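Long-range contact in lectin (Lotus tetragonolobus, PDB 2EIG), which probably binds L-fucosyl-containing sugars as a tetrameric legume lectin of the seed, and carries a manganese and a calcium ion: residues Q113-E118 against I190-V195. Residues are numbered along the deposited sequence; the frame is centred on the assembly and turned at random.
Sequences QFVAVE and IDLKTV. With MN (manganese (II) ion), chain F.
Val115 meets three apolar side chains of 190-195, its two methyls touching different atoms. CG1 lies 3.6 Å from Ile190 CD1, the two side chains running past one another in opposite directions. CG2 fits among three methyls: Val195 CG2 at 3.8 Å, Ile190 CG2 at the same distance and Leu192 CD2 at 4.0 Å. Val115 and Val195 cross at about a right angle. In Val115, chi1 of 171° puts CG1 anti to the backbone N and CG2 beside that N, facing the helix 192-195.

One polar bond joins the segments. Gln113, fully extended, delivers NE2 to Val195 O at 2.6 Å, nearly straight with an N-H...O angle of 162°. The oxygen lies in the amide plane of Gln113, whereas the donor stands 47° above the carbonyl plane and so misses the lone-pair direction. Helix 192-195 starts with Asp191 as N-cap, its OD2 accepting from Lys193 N at 3.2 Å.

At the far end of 113-118, metal coordination takes over: Glu118 OE2 binds manganese at 2.2 Å while OE1 accepts from a metal-bound water at 2.6 Å, engaging both carboxylate oxygens. Asp120, Asp127, His135 and a second water complete the six ligands. Beyond the contact, Leu172 of strand 171-178 packs on Val115 and Ile190, and Ser145 of a second subunit on Val195.

Van der Waals packing thus holds the buried part of this legume lectin contact, a single hydrogen bond from the Gln113 side-chain amide fixes that group at the partly exposed border, and the manganese site takes no part.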
ATOM      1  N   GLN A 113       8.583  18.262  10.071  1.00 19.74           N
ATOM      2  CA  GLN A 113       8.492  16.867  10.350  1.00 19.80           C
ATOM      3  C   GLN A 113       7.148  16.568  11.048  1.00 18.18           C
ATOM      4  O   GLN A 113       6.913  17.015  12.156  1.00 16.97           O
ATOM      5  CB  GLN A 113       9.670  16.482  11.244  1.00 20.46           C
ATOM      6  CG  GLN A 113       9.858  15.015  11.249  1.00 22.61           C
ATOM      7  CD  GLN A 113      10.979  14.585  12.133  1.00 23.95           C
ATOM      8  OE1 GLN A 113      11.747  15.400  12.618  1.00 25.01           O
ATOM      9  NE2 GLN A 113      11.093  13.294  12.332  1.00 23.01           N
ATOM     10  N   PHE A 114       6.269  15.850  10.380  1.00 17.42           N
ATOM     11  CA  PHE A 114       4.909  15.635  10.921  1.00 17.48           C
ATOM     12  C   PHE A 114       4.153  14.767   9.971  1.00 16.87           C
ATOM     13  O   PHE A 114       4.499  14.620   8.773  1.00 18.01           O
ATOM     14  CB  PHE A 114       4.127  16.980  11.136  1.00 17.23           C
ATOM     15  CG  PHE A 114       3.822  17.701   9.849  1.00 16.78           C
ATOM     16  CD1 PHE A 114       2.717  17.333   9.080  1.00 18.38           C
ATOM     17  CD2 PHE A 114       4.686  18.670   9.366  1.00 17.64           C
ATOM     18  CE1 PHE A 114       2.478  17.933   7.861  1.00 20.27           C
ATOM     19  CE2 PHE A 114       4.469  19.274   8.136  1.00 16.85           C
ATOM     20  CZ  PHE A 114       3.379  18.916   7.385  1.00 17.73           C
ATOM     21  N   VAL A 115       3.098  14.189  10.498  1.00 16.85           N
ATOM     22  CA  VAL A 115       2.148  13.470   9.683  1.00 15.35           C
ATOM     23  C   VAL A 115       0.836  14.152  10.034  1.00 16.01           C
ATOM     24  O   VAL A 115       0.534  14.354  11.216  1.00 14.66           O
ATOM     25  CB  VAL A 115       2.151  11.932   9.956  1.00 15.16           C
ATOM     26  CG1 VAL A 115       1.006  11.258   9.246  1.00 13.72           C
ATOM     27  CG2 VAL A 115       3.474  11.265   9.497  1.00 14.50           C
ATOM     28  N   ALA A 116       0.094  14.561   9.014  1.00 15.38           N
ATOM     29  CA  ALA A 116      -1.153  15.237   9.247  1.00 15.78           C
ATOM     30  C   ALA A 116      -2.247  14.768   8.272  1.00 15.58           C
ATOM     31  O   ALA A 116      -1.955  14.353   7.153  1.00 15.82           O
ATOM     32  CB  ALA A 116      -0.940  16.759   9.127  1.00 16.46           C
ATOM     33  N   VAL A 117      -3.482  14.760   8.767  1.00 14.89           N
ATOM     34  CA  VAL A 117      -4.677  14.700   7.978  1.00 14.43           C
ATOM     35  C   VAL A 117      -5.344  16.093   8.074  1.00 13.92           C
ATOM     36  O   VAL A 117      -5.819  16.526   9.140  1.00 12.48           O
ATOM     37  CB  VAL A 117      -5.639  13.579   8.456  1.00 15.19           C
ATOM     38  CG1 VAL A 117      -6.930  13.557   7.576  1.00 13.25           C
ATOM     39  CG2 VAL A 117      -4.909  12.165   8.473  1.00 14.12           C
ATOM     40  N   GLU A 118      -5.366  16.781   6.946  1.00 13.89           N
ATOM     41  CA  GLU A 118      -5.818  18.154   6.893  1.00 14.96           C
ATOM     42  C   GLU A 118      -7.192  18.224   6.288  1.00 15.85           C
ATOM     43  O   GLU A 118      -7.569  17.460   5.406  1.00 17.60           O
ATOM     44  CB  GLU A 118      -4.856  19.070   6.095  1.00 14.17           C
ATOM     45  CG  GLU A 118      -4.806  18.664   4.622  1.00 14.63           C
ATOM     46  CD  GLU A 118      -4.068  19.655   3.746  1.00 16.25           C
ATOM     47  OE1 GLU A 118      -2.966  20.096   4.077  1.00 17.83           O
ATOM     48  OE2 GLU A 118      -4.617  19.957   2.695  1.00 15.81           O
ATOM     49  N   ILE A 190       2.555   5.265   5.013  1.00 24.86           N
ATOM     50  CA  ILE A 190       3.509   6.111   5.758  1.00 25.24           C
ATOM     51  C   ILE A 190       4.208   5.257   6.806  1.00 25.41           C
ATOM     52  O   ILE A 190       3.531   4.682   7.681  1.00 27.45           O
ATOM     53  CB  ILE A 190       2.810   7.305   6.513  1.00 24.73           C
ATOM     54  CG1 ILE A 190       1.833   8.032   5.625  1.00 26.19           C
ATOM     55  CG2 ILE A 190       3.863   8.288   7.112  1.00 24.64           C
ATOM     56  CD1 ILE A 190       1.023   9.117   6.329  1.00 26.24           C
ATOM     57  N   ASP A 191       5.530   5.157   6.747  1.00 24.32           N
ATOM     58  CA  ASP A 191       6.265   4.547   7.842  1.00 24.48           C
ATOM     59  C   ASP A 191       6.511   5.584   8.931  1.00 23.19           C
ATOM     60  O   ASP A 191       7.407   6.417   8.785  1.00 21.85           O
ATOM     61  CB  ASP A 191       7.613   3.965   7.368  1.00 25.37           C
ATOM     62  CG  ASP A 191       8.173   2.905   8.332  1.00 28.78           C
ATOM     63  OD1 ASP A 191       8.791   1.931   7.825  1.00 34.29           O
ATOM     64  OD2 ASP A 191       7.991   3.018   9.577  1.00 27.66           O
ATOM     65  N   LEU A 192       5.715   5.539  10.015  1.00 23.32           N
ATOM     66  CA  LEU A 192       5.845   6.499  11.119  1.00 22.52           C
ATOM     67  C   LEU A 192       7.239   6.529  11.673  1.00 22.73           C
ATOM     68  O   LEU A 192       7.712   7.564  12.090  1.00 21.81           O
ATOM     69  CB  LEU A 192       4.865   6.205  12.265  1.00 22.81           C
ATOM     70  CG  LEU A 192       3.391   6.413  12.002  1.00 22.32           C
ATOM     71  CD1 LEU A 192       2.537   6.270  13.281  1.00 20.52           C
ATOM     72  CD2 LEU A 192       3.123   7.748  11.273  1.00 21.15           C
ATOM     73  N   LYS A 193       7.918   5.389  11.665  1.00 23.98           N
ATOM     74  CA  LYS A 193       9.265   5.313  12.260  1.00 24.85           C
ATOM     75  C   LYS A 193      10.301   5.940  11.338  1.00 25.32           C
ATOM     76  O   LYS A 193      11.370   6.282  11.824  1.00 26.52           O
ATOM     77  CB  LYS A 193       9.629   3.866  12.633  1.00 25.64           C
ATOM     78  CG  LYS A 193      10.935   3.659  13.417  1.00 25.93           C
ATOM     79  CD  LYS A 193      11.296   2.169  13.568  1.00 26.71           C
ATOM     80  CE  LYS A 193      12.620   2.024  14.374  1.00 29.61           C
ATOM     81  NZ  LYS A 193      13.664   1.071  13.795  1.00 33.53           N
ATOM     82  N   THR A 194      10.011   6.125  10.036  1.00 25.16           N
ATOM     83  CA  THR A 194      10.974   6.829   9.153  1.00 25.47           C
ATOM     84  C   THR A 194      10.855   8.323   9.327  1.00 23.58           C
ATOM     85  O   THR A 194      11.835   9.069   9.263  1.00 22.70           O
ATOM     86  CB  THR A 194      10.889   6.489   7.618  1.00 26.18           C
ATOM     87  OG1 THR A 194       9.545   6.594   7.137  1.00 33.59           O
ATOM     88  CG2 THR A 194      11.458   5.078   7.247  1.00 31.46           C
ATOM     89  N   VAL A 195       9.633   8.790   9.543  1.00 22.13           N
ATOM     90  CA  VAL A 195       9.394  10.224   9.525  1.00 19.90           C
ATOM     91  C   VAL A 195       9.260  10.872  10.883  1.00 19.09           C
ATOM     92  O   VAL A 195       9.304  12.074  10.973  1.00 19.15           O
ATOM     93  CB  VAL A 195       8.209  10.602   8.611  1.00 20.64           C
ATOM     94  CG1 VAL A 195       8.610  10.384   7.133  1.00 19.69           C
ATOM     95  CG2 VAL A 195       6.932   9.806   8.982  1.00 18.31           C
TER
HETATM   96 MN    MN F1101      -4.103  21.498   1.229  1.00 18.87          MN
HETATM   97  O   HOH W   1      -2.286  21.924   2.346  1.00 20.54           O
HETATM   98  O   HOH W   2      -3.125  19.856   0.074  1.00 18.09           O